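Long-range contacts in Oxidored_FMN domain-containing protein ([Pseudomonas] geniculata N1, PDB 6L6J), which acts as a 6-hydroxypseudooxynicotine amine oxidase, carrying FMN and a [4Fe-4S] cluster, with ADP bound in a separate pocket: residues Tyr412-Trp423 against Asn455-Leu464; Ala470-Thr481 against Leu637-Cys647. All coordinates share one frame; numbering follows the deposited sequence.

Interaction 1 of 2, residues Tyr412-Trp423 against Asn455-Leu464. With ADP (adenosine-5'-diphosphate), chain D.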
loop_
_atom_site.group_PDB
_atom_site.type_symbol
_atom_site.label_atom_id
_atom_site.label_comp_id
_atom_site.label_asym_id
_atom_site.label_seq_id
_atom_site.Cartn_x
_atom_site.Cartn_y
_atom_site.Cartn_z
ATOM N N TYR A 412 11.029 1.293 -29.167
ATOM C CA TYR A 412 10.129 0.880 -30.283
ATOM C C TYR A 412 9.359 2.095 -30.812
ATOM O O TYR A 412 9.211 3.096 -30.074
ATOM C CB TYR A 412 9.113 -0.188 -29.859
ATOM C CG TYR A 412 9.709 -1.535 -29.548
ATOM C CD1 TYR A 412 9.937 -2.464 -30.548
ATOM C CD2 TYR A 412 10.079 -1.878 -28.255
ATOM C CE1 TYR A 412 10.514 -3.696 -30.276
ATOM C CE2 TYR A 412 10.651 -3.107 -27.964
ATOM C CZ TYR A 412 10.874 -4.019 -28.980
ATOM O OH TYR A 412 11.436 -5.231 -28.697
ATOM N N GLN A 413 8.873 1.991 -32.051
ATOM C CA GLN A 413 7.902 2.953 -32.645
ATOM C C GLN A 413 6.516 2.565 -32.125
ATOM O O GLN A 413 6.107 1.431 -32.387
ATOM C CB GLN A 413 7.959 2.943 -34.182
ATOM C CG GLN A 413 9.356 3.148 -34.761
ATOM C CD GLN A 413 10.002 4.414 -34.256
ATOM O OE1 GLN A 413 9.362 5.451 -34.130
ATOM N NE2 GLN A 413 11.284 4.330 -33.945
ATOM N N VAL A 414 5.842 3.454 -31.391
ATOM C CA VAL A 414 4.597 3.126 -30.633
ATOM C C VAL A 414 3.478 4.086 -31.028
ATOM O O VAL A 414 3.615 5.276 -30.774
ATOM C CB VAL A 414 4.836 3.171 -29.110
ATOM C CG1 VAL A 414 3.536 3.020 -28.327
ATOM C CG2 VAL A 414 5.870 2.132 -28.679
ATOM N N SER A 415 2.388 3.564 -31.583
ATOM C CA SER A 415 1.104 4.293 -31.724
ATOM C C SER A 415 0.115 3.770 -30.676
ATOM O O SER A 415 0.098 2.543 -30.435
ATOM C CB SER A 415 0.578 4.181 -33.121
ATOM O OG SER A 415 1.370 4.974 -33.987
ATOM N N ILE A 416 -0.642 4.677 -30.055
ATOM C CA ILE A 416 -1.749 4.341 -29.109
ATOM C C ILE A 416 -3.014 5.125 -29.505
ATOM O O ILE A 416 -2.916 6.346 -29.749
ATOM C CB ILE A 416 -1.313 4.596 -27.652
ATOM C CG1 ILE A 416 -2.453 4.341 -26.666
ATOM C CG2 ILE A 416 -0.729 5.991 -27.485
ATOM C CD1 ILE A 416 -1.993 4.051 -25.250
ATOM N N ALA A 417 -4.148 4.424 -29.592
ATOM C CA ALA A 417 -5.477 4.962 -29.951
ATOM C C ALA A 417 -6.457 4.739 -28.791
ATOM O O ALA A 417 -6.356 3.694 -28.124
ATOM C CB ALA A 417 -5.968 4.293 -31.212
ATOM N N ASP A 418 -7.367 5.692 -28.556
ATOM C CA ASP A 418 -8.514 5.551 -27.618
ATOM C C ASP A 418 -9.737 6.219 -28.241
ATOM O O ASP A 418 -9.559 7.214 -28.970
ATOM C CB ASP A 418 -8.227 6.192 -26.257
ATOM C CG ASP A 418 -9.309 5.891 -25.235
ATOM O OD1 ASP A 418 -9.305 4.750 -24.721
ATOM O OD2 ASP A 418 -10.195 6.782 -25.009
ATOM N N ALA A 419 -10.929 5.715 -27.936
ATOM C CA ALA A 419 -12.205 6.160 -28.546
ATOM C C ALA A 419 -12.710 7.445 -27.872
ATOM O O ALA A 419 -13.584 8.087 -28.486
ATOM C CB ALA A 419 -13.227 5.046 -28.466
ATOM N N GLY A 420 -12.193 7.794 -26.680
ATOM C CA GLY A 420 -12.682 8.920 -25.855
ATOM C C GLY A 420 -11.858 10.192 -26.041
ATOM O O GLY A 420 -10.825 10.135 -26.688
ATOM N N SER A 421 -12.293 11.314 -25.469
ATOM C CA SER A 421 -11.641 12.644 -25.620
ATOM C C SER A 421 -10.558 12.838 -24.557
ATOM O O SER A 421 -9.935 13.926 -24.566
ATOM C CB SER A 421 -12.643 13.772 -25.570
ATOM O OG SER A 421 -13.867 13.348 -24.999
ATOM N N GLU A 422 -10.331 11.848 -23.684
ATOM C CA GLU A 422 -9.412 11.992 -22.516
ATOM C C GLU A 422 -8.748 10.649 -22.210
ATOM O O GLU A 422 -9.469 9.617 -22.160
ATOM C CB GLU A 422 -10.194 12.503 -21.306
ATOM C CG GLU A 422 -9.318 13.077 -20.212
ATOM C CD GLU A 422 -10.063 13.370 -18.916
ATOM O OE1 GLU A 422 -11.156 13.978 -18.982
ATOM O OE2 GLU A 422 -9.557 12.988 -17.840
ATOM N N TRP A 423 -7.426 10.664 -22.029
ATOM C CA TRP A 423 -6.621 9.460 -21.688
ATOM C C TRP A 423 -7.018 9.006 -20.283
ATOM O O TRP A 423 -7.277 9.884 -19.445
ATOM C CB TRP A 423 -5.119 9.764 -21.793
ATOM C CG TRP A 423 -4.701 10.068 -23.194
ATOM C CD1 TRP A 423 -4.371 11.286 -23.716
ATOM C CD2 TRP A 423 -4.625 9.124 -24.280
ATOM N NE1 TRP A 423 -4.088 11.170 -25.050
ATOM C CE2 TRP A 423 -4.227 9.852 -25.420
ATOM C CE3 TRP A 423 -4.845 7.748 -24.393
ATOM C CZ2 TRP A 423 -4.057 9.240 -26.658
ATOM C CZ3 TRP A 423 -4.683 7.150 -25.620
ATOM C CH2 TRP A 423 -4.291 7.890 -26.736
ATOM N N ASN A 455 9.087 8.895 -30.604
ATOM C CA ASN A 455 8.736 7.537 -31.103
ATOM C C ASN A 455 7.296 7.152 -30.733
ATOM O O ASN A 455 6.885 6.079 -31.167
ATOM C CB ASN A 455 9.729 6.472 -30.626
ATOM C CG ASN A 455 10.012 6.479 -29.141
ATOM O OD1 ASN A 455 10.044 7.534 -28.522
ATOM N ND2 ASN A 455 10.273 5.305 -28.580
ATOM N N VAL A 456 6.558 7.992 -29.997
ATOM C CA VAL A 456 5.137 7.752 -29.601
ATOM C C VAL A 456 4.204 8.701 -30.374
ATOM O O VAL A 456 4.489 9.915 -30.419
ATOM C CB VAL A 456 4.919 7.904 -28.080
ATOM C CG1 VAL A 456 3.441 7.843 -27.704
ATOM C CG2 VAL A 456 5.707 6.864 -27.293
ATOM N N SER A 457 3.109 8.153 -30.916
ATOM C CA SER A 457 1.960 8.884 -31.507
ATOM C C SER A 457 0.713 8.578 -30.677
ATOM O O SER A 457 0.436 7.382 -30.433
ATOM C CB SER A 457 1.770 8.518 -32.959
ATOM O OG SER A 457 3.000 8.674 -33.657
ATOM N N MET A 458 0.005 9.618 -30.248
ATOM C CA MET A 458 -1.164 9.513 -29.343
ATOM C C MET A 458 -2.405 10.027 -30.079
ATOM O O MET A 458 -2.412 11.198 -30.435
ATOM C CB MET A 458 -0.897 10.316 -28.065
ATOM C CG MET A 458 0.432 9.942 -27.415
ATOM S SD MET A 458 0.633 10.560 -25.727
ATOM C CE MET A 458 -0.562 9.577 -24.832
ATOM N N TYR A 459 -3.396 9.160 -30.333
ATOM C CA TYR A 459 -4.653 9.496 -31.058
ATOM C C TYR A 459 -5.845 9.367 -30.104
ATOM O O TYR A 459 -6.134 8.239 -29.661
ATOM C CB TYR A 459 -4.822 8.601 -32.289
ATOM C CG TYR A 459 -3.645 8.608 -33.234
ATOM C CD1 TYR A 459 -3.284 9.756 -33.921
ATOM C CD2 TYR A 459 -2.886 7.470 -33.430
ATOM C CE1 TYR A 459 -2.205 9.772 -34.793
ATOM C CE2 TYR A 459 -1.804 7.466 -34.294
ATOM C CZ TYR A 459 -1.465 8.620 -34.975
ATOM O OH TYR A 459 -0.393 8.607 -35.804
ATOM N N LEU A 460 -6.544 10.473 -29.844
ATOM C CA LEU A 460 -7.535 10.568 -28.744
ATOM C C LEU A 460 -8.982 10.571 -29.236
ATOM O O LEU A 460 -9.861 10.769 -28.380
ATOM C CB LEU A 460 -7.273 11.835 -27.923
ATOM C CG LEU A 460 -6.689 11.614 -26.532
ATOM C CD1 LEU A 460 -6.525 12.948 -25.811
ATOM C CD2 LEU A 460 -7.543 10.651 -25.717
ATOM N N ASP A 461 -9.288 10.395 -30.513
ATOM C CA ASP A 461 -10.733 10.394 -30.875
ATOM C C ASP A 461 -10.938 9.326 -31.930
ATOM O O ASP A 461 -11.668 9.582 -32.886
ATOM C CB ASP A 461 -11.224 11.796 -31.238
ATOM C CG ASP A 461 -11.679 12.583 -30.018
ATOM O OD1 ASP A 461 -12.569 12.072 -29.284
ATOM O OD2 ASP A 461 -11.119 13.674 -29.780
ATOM N N SER A 462 -10.373 8.148 -31.666
ATOM C CA SER A 462 -10.097 7.090 -32.660
ATOM C C SER A 462 -10.658 5.751 -32.194
ATOM O O SER A 462 -9.924 4.892 -31.714
ATOM C CB SER A 462 -8.620 7.063 -32.931
ATOM O OG SER A 462 -8.128 8.395 -33.074
ATOM N N PRO A 463 -11.987 5.530 -32.330
ATOM C CA PRO A 463 -12.560 4.192 -32.215
ATOM C C PRO A 463 -12.115 3.395 -33.449
ATOM O O PRO A 463 -12.235 3.921 -34.536
ATOM C CB PRO A 463 -14.083 4.423 -32.153
ATOM C CG PRO A 463 -14.291 5.756 -32.831
ATOM C CD PRO A 463 -13.016 6.547 -32.599
ATOM N N LEU A 464 -11.568 2.199 -33.241
ATOM C CA LEU A 464 -10.970 1.355 -34.311
ATOM C C LEU A 464 -11.817 0.089 -34.510
ATOM O O LEU A 464 -12.036 -0.647 -33.523
ATOM C CB LEU A 464 -9.526 0.999 -33.938
ATOM C CG LEU A 464 -8.571 2.176 -33.741
ATOM C CD1 LEU A 464 -7.187 1.692 -33.319
ATOM C CD2 LEU A 464 -8.466 3.027 -34.998
HETATM P PB ADP D . -7.793 -1.371 -18.578
HETATM O O1B ADP D . -6.770 -0.410 -19.139
HETATM O O2B ADP D . -7.835 -1.393 -17.051
HETATM O O3B ADP D . -7.681 -2.748 -19.184
HETATM P PA ADP D . -9.875 0.538 -19.360
HETATM O O1A ADP D . -9.231 1.507 -18.427
HETATM O O2A ADP D . -11.344 0.349 -19.296
HETATM O O3A ADP D . -9.237 -0.890 -19.080
HETATM O "O5'" ADP D . -9.390 0.842 -20.869
HETATM C "C5'" ADP D . -10.240 0.610 -22.017
HETATM C "C4'" ADP D . -10.196 1.812 -22.928
HETATM O "O4'" ADP D . -10.173 1.348 -24.305
HETATM C "C3'" ADP D . -11.410 2.754 -22.838
HETATM O "O3'" ADP D . -11.079 4.119 -23.063
HETATM C "C2'" ADP D . -12.291 2.210 -23.968
HETATM O "O2'" ADP D . -13.332 3.065 -24.398
HETATM C "C1'" ADP D . -11.200 2.002 -25.013
HETATM N N9 ADP D . -11.615 1.218 -26.177
HETATM C C8 ADP D . -12.460 0.132 -26.214
HETATM N N7 ADP D . -12.650 -0.333 -27.423
HETATM C C5 ADP D . -11.902 0.512 -28.241
HETATM C C6 ADP D . -11.684 0.555 -29.638
HETATM N N6 ADP D . -12.204 -0.311 -30.496
HETATM N N1 ADP D . -10.872 1.528 -30.124
HETATM C C2 ADP D . -10.329 2.391 -29.260
HETATM N N3 ADP D . -10.456 2.442 -27.937
HETATM C C4 ADP D . -11.261 1.469 -27.482
#
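The indole of Trp-423 fills the slot between Met-458 and Leu-460. Leu-460 CD2 lies over one face, 3.5 Å from the centroid of the five-membered ring; on the opposite face the CE methyl of Met-458 sits 3.9 Å from that centroid, offset toward the rim. The bend at chi3 (69°) turns CE over the ring; the sulfur, placed by the torsions before it, stands obliquely in a Met-aromatic contact. On the same face of the sheet as the indole, Ile-416 CG2 packs on Met-458 CG at 4.1 Å and Val-414 meets Val-456, covered by helices 398-410 and 441-450. The strands themselves, 413-417 and 456-459, are parallel in a Rossmann-type sheet, 456-459 at its edge, joined by five backbone hydrogen bonds, the first from Val-414 N to Asn-455 O and the last from Asp-418 N to Tyr-459 O. On the other face Ala-417 CB receives Leu-464 CD1 at 3.6 Å. Beyond, Ala-419 CB abuts Pro-463 CB (3.8 Å), while Asp-418 O takes the amide of Ser-462. Here the loops that follow the strands hold ADP: Asp-418 OD1 accepts from ribose O3', and Leu-464 N and O meet adenine N1 and N6. At the far end Asn-455 ND2 bridges Tyr-412 O (2.9 Å) and Ala-408 O.

Interaction 2 of 2, residues Ala470-Thr481 against Leu637-Cys647. With ADP (adenosine-5'-diphosphate), chain D.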
loop_
_atom_site.group_PDB
_atom_site.type_symbol
_atom_site.label_atom_id
_atom_site.label_comp_id
_atom_site.label_asym_id
_atom_site.label_seq_id
_atom_site.Cartn_x
_atom_site.Cartn_y
_atom_site.Cartn_z
ATOM N N ALA A 470 -5.857 -3.616 -39.350
ATOM C CA ALA A 470 -5.168 -4.290 -40.482
ATOM C C ALA A 470 -4.480 -3.243 -41.368
ATOM O O ALA A 470 -3.276 -3.410 -41.652
ATOM C CB ALA A 470 -6.150 -5.109 -41.282
ATOM N N GLY A 471 -5.227 -2.209 -41.775
ATOM C CA GLY A 471 -4.744 -1.074 -42.590
ATOM C C GLY A 471 -3.432 -0.508 -42.072
ATOM O O GLY A 471 -2.509 -0.329 -42.886
ATOM N N PHE A 472 -3.336 -0.272 -40.763
ATOM C CA PHE A 472 -2.176 0.363 -40.080
ATOM C C PHE A 472 -0.904 -0.482 -40.281
ATOM O O PHE A 472 0.218 0.065 -40.208
ATOM C CB PHE A 472 -2.514 0.571 -38.599
ATOM C CG PHE A 472 -1.583 1.488 -37.841
ATOM C CD1 PHE A 472 -0.406 1.007 -37.279
ATOM C CD2 PHE A 472 -1.889 2.832 -37.670
ATOM C CE1 PHE A 472 0.448 1.848 -36.580
ATOM C CE2 PHE A 472 -1.038 3.669 -36.966
ATOM C CZ PHE A 472 0.128 3.175 -36.424
ATOM N N GLU A 473 -1.074 -1.790 -40.486
ATOM C CA GLU A 473 0.026 -2.776 -40.697
ATOM C C GLU A 473 1.136 -2.587 -39.644
ATOM O O GLU A 473 2.320 -2.558 -40.016
ATOM C CB GLU A 473 0.555 -2.661 -42.132
ATOM C CG GLU A 473 -0.151 -3.579 -43.123
ATOM C CD GLU A 473 -0.355 -3.000 -44.517
ATOM O OE1 GLU A 473 0.508 -2.212 -44.976
ATOM O OE2 GLU A 473 -1.387 -3.331 -45.144
ATOM N N ALA A 474 0.781 -2.499 -38.361
ATOM C CA ALA A 474 1.749 -2.603 -37.238
ATOM C C ALA A 474 2.390 -4.000 -37.256
ATOM O O ALA A 474 1.757 -4.943 -37.795
ATOM C CB ALA A 474 1.074 -2.340 -35.911
ATOM N N ASP A 475 3.594 -4.125 -36.686
ATOM C CA ASP A 475 4.320 -5.418 -36.545
ATOM C C ASP A 475 3.676 -6.245 -35.431
ATOM O O ASP A 475 3.791 -7.478 -35.460
ATOM C CB ASP A 475 5.805 -5.194 -36.269
ATOM C CG ASP A 475 6.568 -4.728 -37.490
ATOM O OD1 ASP A 475 6.599 -5.495 -38.460
ATOM O OD2 ASP A 475 7.100 -3.594 -37.466
ATOM N N HIS A 476 3.012 -5.574 -34.490
ATOM C CA HIS A 476 2.423 -6.191 -33.275
ATOM C C HIS A 476 1.264 -5.330 -32.781
ATOM O O HIS A 476 1.474 -4.125 -32.631
ATOM C CB HIS A 476 3.515 -6.370 -32.206
ATOM C CG HIS A 476 3.041 -7.081 -30.983
ATOM N ND1 HIS A 476 2.574 -8.370 -31.015
ATOM C CD2 HIS A 476 2.918 -6.675 -29.702
ATOM C CE1 HIS A 476 2.204 -8.736 -29.803
ATOM N NE2 HIS A 476 2.407 -7.716 -28.980
ATOM N N VAL A 477 0.104 -5.933 -32.513
ATOM C CA VAL A 477 -1.087 -5.226 -31.944
ATOM C C VAL A 477 -1.275 -5.693 -30.504
ATOM O O VAL A 477 -1.384 -6.925 -30.302
ATOM C CB VAL A 477 -2.378 -5.489 -32.744
ATOM C CG1 VAL A 477 -3.570 -4.771 -32.119
ATOM C CG2 VAL A 477 -2.223 -5.118 -34.214
ATOM N N ILE A 478 -1.356 -4.753 -29.556
ATOM C CA ILE A 478 -1.800 -5.035 -28.159
ATOM C C ILE A 478 -3.226 -4.493 -28.020
ATOM O O ILE A 478 -3.413 -3.298 -28.320
ATOM C CB ILE A 478 -0.821 -4.420 -27.142
ATOM C CG1 ILE A 478 0.549 -5.104 -27.206
ATOM C CG2 ILE A 478 -1.405 -4.468 -25.743
ATOM C CD1 ILE A 478 1.653 -4.358 -26.518
ATOM N N VAL A 479 -4.191 -5.339 -27.642
ATOM C CA VAL A 479 -5.605 -4.929 -27.413
ATOM C C VAL A 479 -5.775 -4.752 -25.905
ATOM O O VAL A 479 -5.565 -5.753 -25.182
ATOM C CB VAL A 479 -6.647 -5.923 -27.977
ATOM C CG1 VAL A 479 -8.054 -5.376 -27.840
ATOM C CG2 VAL A 479 -6.391 -6.308 -29.430
ATOM N N ALA A 480 -6.192 -3.551 -25.475
ATOM C CA ALA A 480 -6.370 -3.173 -24.060
ATOM C C ALA A 480 -7.721 -2.475 -23.857
ATOM O O ALA A 480 -7.768 -1.481 -23.099
ATOM C CB ALA A 480 -5.212 -2.305 -23.663
ATOM N N THR A 481 -8.789 -3.041 -24.415
ATOM C CA THR A 481 -10.120 -2.407 -24.601
ATOM C C THR A 481 -10.980 -2.443 -23.325
ATOM O O THR A 481 -12.168 -2.028 -23.394
ATOM C CB THR A 481 -10.811 -3.048 -25.807
ATOM O OG1 THR A 481 -10.841 -4.460 -25.619
ATOM C CG2 THR A 481 -10.082 -2.752 -27.100
ATOM N N LEU A 637 -2.222 -10.607 -42.669
ATOM C CA LEU A 637 -2.308 -9.402 -41.797
ATOM C C LEU A 637 -2.349 -9.819 -40.324
ATOM O O LEU A 637 -2.711 -10.976 -40.049
ATOM C CB LEU A 637 -3.551 -8.592 -42.179
ATOM C CG LEU A 637 -3.692 -8.255 -43.664
ATOM C CD1 LEU A 637 -5.152 -8.024 -44.021
ATOM C CD2 LEU A 637 -2.837 -7.050 -44.045
ATOM N N LEU A 638 -1.973 -8.886 -39.442
ATOM C CA LEU A 638 -1.949 -9.010 -37.958
ATOM C C LEU A 638 -1.567 -10.446 -37.549
ATOM O O LEU A 638 -2.413 -11.159 -36.959
ATOM C CB LEU A 638 -3.311 -8.570 -37.402
ATOM C CG LEU A 638 -4.530 -9.345 -37.895
ATOM C CD1 LEU A 638 -5.383 -9.795 -36.727
ATOM C CD2 LEU A 638 -5.359 -8.525 -38.864
ATOM N N ARG A 639 -0.330 -10.863 -37.850
ATOM C CA ARG A 639 0.208 -12.200 -37.453
ATOM C C ARG A 639 0.496 -12.210 -35.942
ATOM O O ARG A 639 0.383 -13.284 -35.327
ATOM C CB ARG A 639 1.461 -12.568 -38.255
ATOM C CG ARG A 639 1.541 -14.056 -38.576
ATOM C CD ARG A 639 2.812 -14.485 -39.285
ATOM N NE ARG A 639 3.838 -14.963 -38.360
ATOM C CZ ARG A 639 4.838 -15.792 -38.676
ATOM N NH1 ARG A 639 4.969 -16.262 -39.906
ATOM N NH2 ARG A 639 5.708 -16.156 -37.750
ATOM N N SER A 640 0.845 -11.052 -35.374
ATOM C CA SER A 640 1.120 -10.843 -33.929
ATOM C C SER A 640 0.007 -9.981 -33.314
ATOM O O SER A 640 -0.081 -8.793 -33.658
ATOM C CB SER A 640 2.480 -10.224 -33.737
ATOM O OG SER A 640 3.125 -10.715 -32.569
ATOM N N VAL A 641 -0.827 -10.577 -32.459
ATOM C CA VAL A 641 -1.900 -9.892 -31.677
ATOM C C VAL A 641 -2.025 -10.528 -30.284
ATOM O O VAL A 641 -2.204 -11.751 -30.206
ATOM C CB VAL A 641 -3.255 -9.952 -32.407
ATOM C CG1 VAL A 641 -4.358 -9.300 -31.590
ATOM C CG2 VAL A 641 -3.177 -9.328 -33.788
ATOM N N GLU A 642 -1.982 -9.714 -29.226
ATOM C CA GLU A 642 -2.242 -10.154 -27.824
ATOM C C GLU A 642 -3.258 -9.200 -27.174
ATOM O O GLU A 642 -3.421 -8.075 -27.684
ATOM C CB GLU A 642 -0.923 -10.270 -27.058
ATOM C CG GLU A 642 -0.467 -8.991 -26.396
ATOM C CD GLU A 642 0.858 -9.106 -25.660
ATOM O OE1 GLU A 642 1.844 -8.483 -26.118
ATOM O OE2 GLU A 642 0.896 -9.807 -24.615
ATOM N N ARG A 643 -3.954 -9.664 -26.130
ATOM C CA ARG A 643 -4.869 -8.842 -25.290
ATOM C C ARG A 643 -4.269 -8.740 -23.873
ATOM O O ARG A 643 -3.512 -9.665 -23.471
ATOM C CB ARG A 643 -6.288 -9.419 -25.354
ATOM C CG ARG A 643 -6.503 -10.731 -24.610
ATOM C CD ARG A 643 -7.716 -11.538 -25.071
ATOM N NE ARG A 643 -8.542 -12.012 -23.979
ATOM C CZ ARG A 643 -9.628 -12.770 -24.100
ATOM N NH1 ARG A 643 -10.020 -13.209 -25.277
ATOM N NH2 ARG A 643 -10.325 -13.113 -23.032
ATOM N N ILE A 644 -4.539 -7.637 -23.163
ATOM C CA ILE A 644 -3.988 -7.357 -21.799
ATOM C C ILE A 644 -4.977 -6.525 -20.981
ATOM O O ILE A 644 -5.762 -5.774 -21.577
ATOM C CB ILE A 644 -2.643 -6.635 -21.882
ATOM C CG1 ILE A 644 -2.737 -5.400 -22.770
ATOM C CG2 ILE A 644 -1.543 -7.572 -22.339
ATOM C CD1 ILE A 644 -1.736 -4.322 -22.402
ATOM N N GLY A 645 -4.951 -6.689 -19.660
ATOM C CA GLY A 645 -5.767 -5.911 -18.715
ATOM C C GLY A 645 -7.193 -6.416 -18.603
ATOM O O GLY A 645 -7.417 -7.646 -18.743
ATOM N N ASP A 646 -8.135 -5.510 -18.330
ATOM C CA ASP A 646 -9.541 -5.862 -18.000
ATOM C C ASP A 646 -10.170 -6.575 -19.201
ATOM O O ASP A 646 -11.069 -7.407 -19.006
ATOM C CB ASP A 646 -10.347 -4.626 -17.591
ATOM C CG ASP A 646 -9.895 -3.973 -16.297
ATOM O OD1 ASP A 646 -9.484 -4.688 -15.359
ATOM O OD2 ASP A 646 -9.939 -2.753 -16.256
ATOM N N CYS A 647 -9.697 -6.265 -20.403
ATOM C CA CYS A 647 -10.170 -6.885 -21.669
ATOM C C CYS A 647 -9.728 -8.351 -21.695
ATOM O O CYS A 647 -10.486 -9.167 -22.265
ATOM C CB CYS A 647 -9.759 -6.018 -22.862
ATOM S SG CYS A 647 -8.720 -6.784 -24.130
HETATM P PB ADP D . -7.793 -1.371 -18.578
HETATM O O1B ADP D . -6.770 -0.410 -19.139
HETATM O O2B ADP D . -7.835 -1.393 -17.051
HETATM O O3B ADP D . -7.681 -2.748 -19.184
HETATM P PA ADP D . -9.875 0.538 -19.360
HETATM O O1A ADP D . -9.231 1.507 -18.427
HETATM O O2A ADP D . -11.344 0.349 -19.296
HETATM O O3A ADP D . -9.237 -0.890 -19.080
HETATM O "O5'" ADP D . -9.390 0.842 -20.869
HETATM C "C5'" ADP D . -10.240 0.610 -22.017
HETATM C "C4'" ADP D . -10.196 1.812 -22.928
HETATM O "O4'" ADP D . -10.173 1.348 -24.305
HETATM C "C3'" ADP D . -11.410 2.754 -22.838
HETATM O "O3'" ADP D . -11.079 4.119 -23.063
HETATM C "C2'" ADP D . -12.291 2.210 -23.968
HETATM O "O2'" ADP D . -13.332 3.065 -24.398
HETATM C "C1'" ADP D . -11.200 2.002 -25.013
HETATM N N9 ADP D . -11.615 1.218 -26.177
HETATM C C8 ADP D . -12.460 0.132 -26.214
HETATM N N7 ADP D . -12.650 -0.333 -27.423
HETATM C C5 ADP D . -11.902 0.512 -28.241
HETATM C C6 ADP D . -11.684 0.555 -29.638
HETATM N N6 ADP D . -12.204 -0.311 -30.496
HETATM N N1 ADP D . -10.872 1.528 -30.124
HETATM C C2 ADP D . -10.329 2.391 -29.260
HETATM N N3 ADP D . -10.456 2.442 -27.937
HETATM C C4 ADP D . -11.261 1.469 -27.482
#
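His-476 swings its imidazole toward Ser-640 and Glu-642 by placing CG opposite the backbone N (chi1 -176°), while Glu-642 sets CG between its own N and carbonyl carbon (chi1 88°) and then runs extended, so that the carboxylate arrives at the ring's edge. NE2 of His-476 donates to Glu-642 OE1 over 3.0 Å; the oxygen lies almost in the ring plane and is met on its anti side, somewhat out of the carboxylate plane, with the ring and carboxylate planes steeply inclined to one another. At the other ring nitrogen, His-476 ND1 and Ser-640 OG are 2.9 Å apart and share a hydrogen bond. The aliphatic part of Glu-642 runs alongside Ile-478, both pointing the same way. Beyond them Ile-478 CG2 packs against Ile-644 CD1, on the side covered by Ala-663 of helix 653-666. Across the sheet, Val-477 and Val-479 meet Val-641, and Val-479 also touches Leu-629 of helix 624-632. Four backbone hydrogen bonds, the first from Val-477 N to Ser-640 O and the last from Ile-644 N to Val-479 O, join strands 476-479 and 641-643 in parallel at the edge of the Rossmann-type sheet. At their C-terminal ends Cys-647 CB packs against Thr-481 OG1, which bonds to Glu-622 O. Ala-480 and Thr-481 line the ADP pocket, and Asp-646 N donates to the beta-phosphate oxygen O3B at 2.9 Å. With both ring nitrogens engaged and Tyr-667 stacked on the imidazole, the rotation of His-476 is fixed; the adjacent carboxylate would probably stabilise a proton on NE2 and could raise the affinity of the ring for a second one.

Followed from the N terminus, interaction 1 closes first: 455-464 returns to 412-423 after a short excursion containing helices 426-430 and 441-450. Interaction 2 opens within helix 466-472, whose last residues begin 470-481; it closes at 637-647 only after some 155 residues that include the mixed sheet built on strands such as 522-527 and 612-621. The two loops therefore stand in series, neither nesting nor crossing. Within the five-stranded parallel sheet they secure the two outer strands, 456-459 and 641-643, on either side of the central strand 390-394. Phe-472 packs on Ser-415 between them, and both contacts contribute to the ADP pocket.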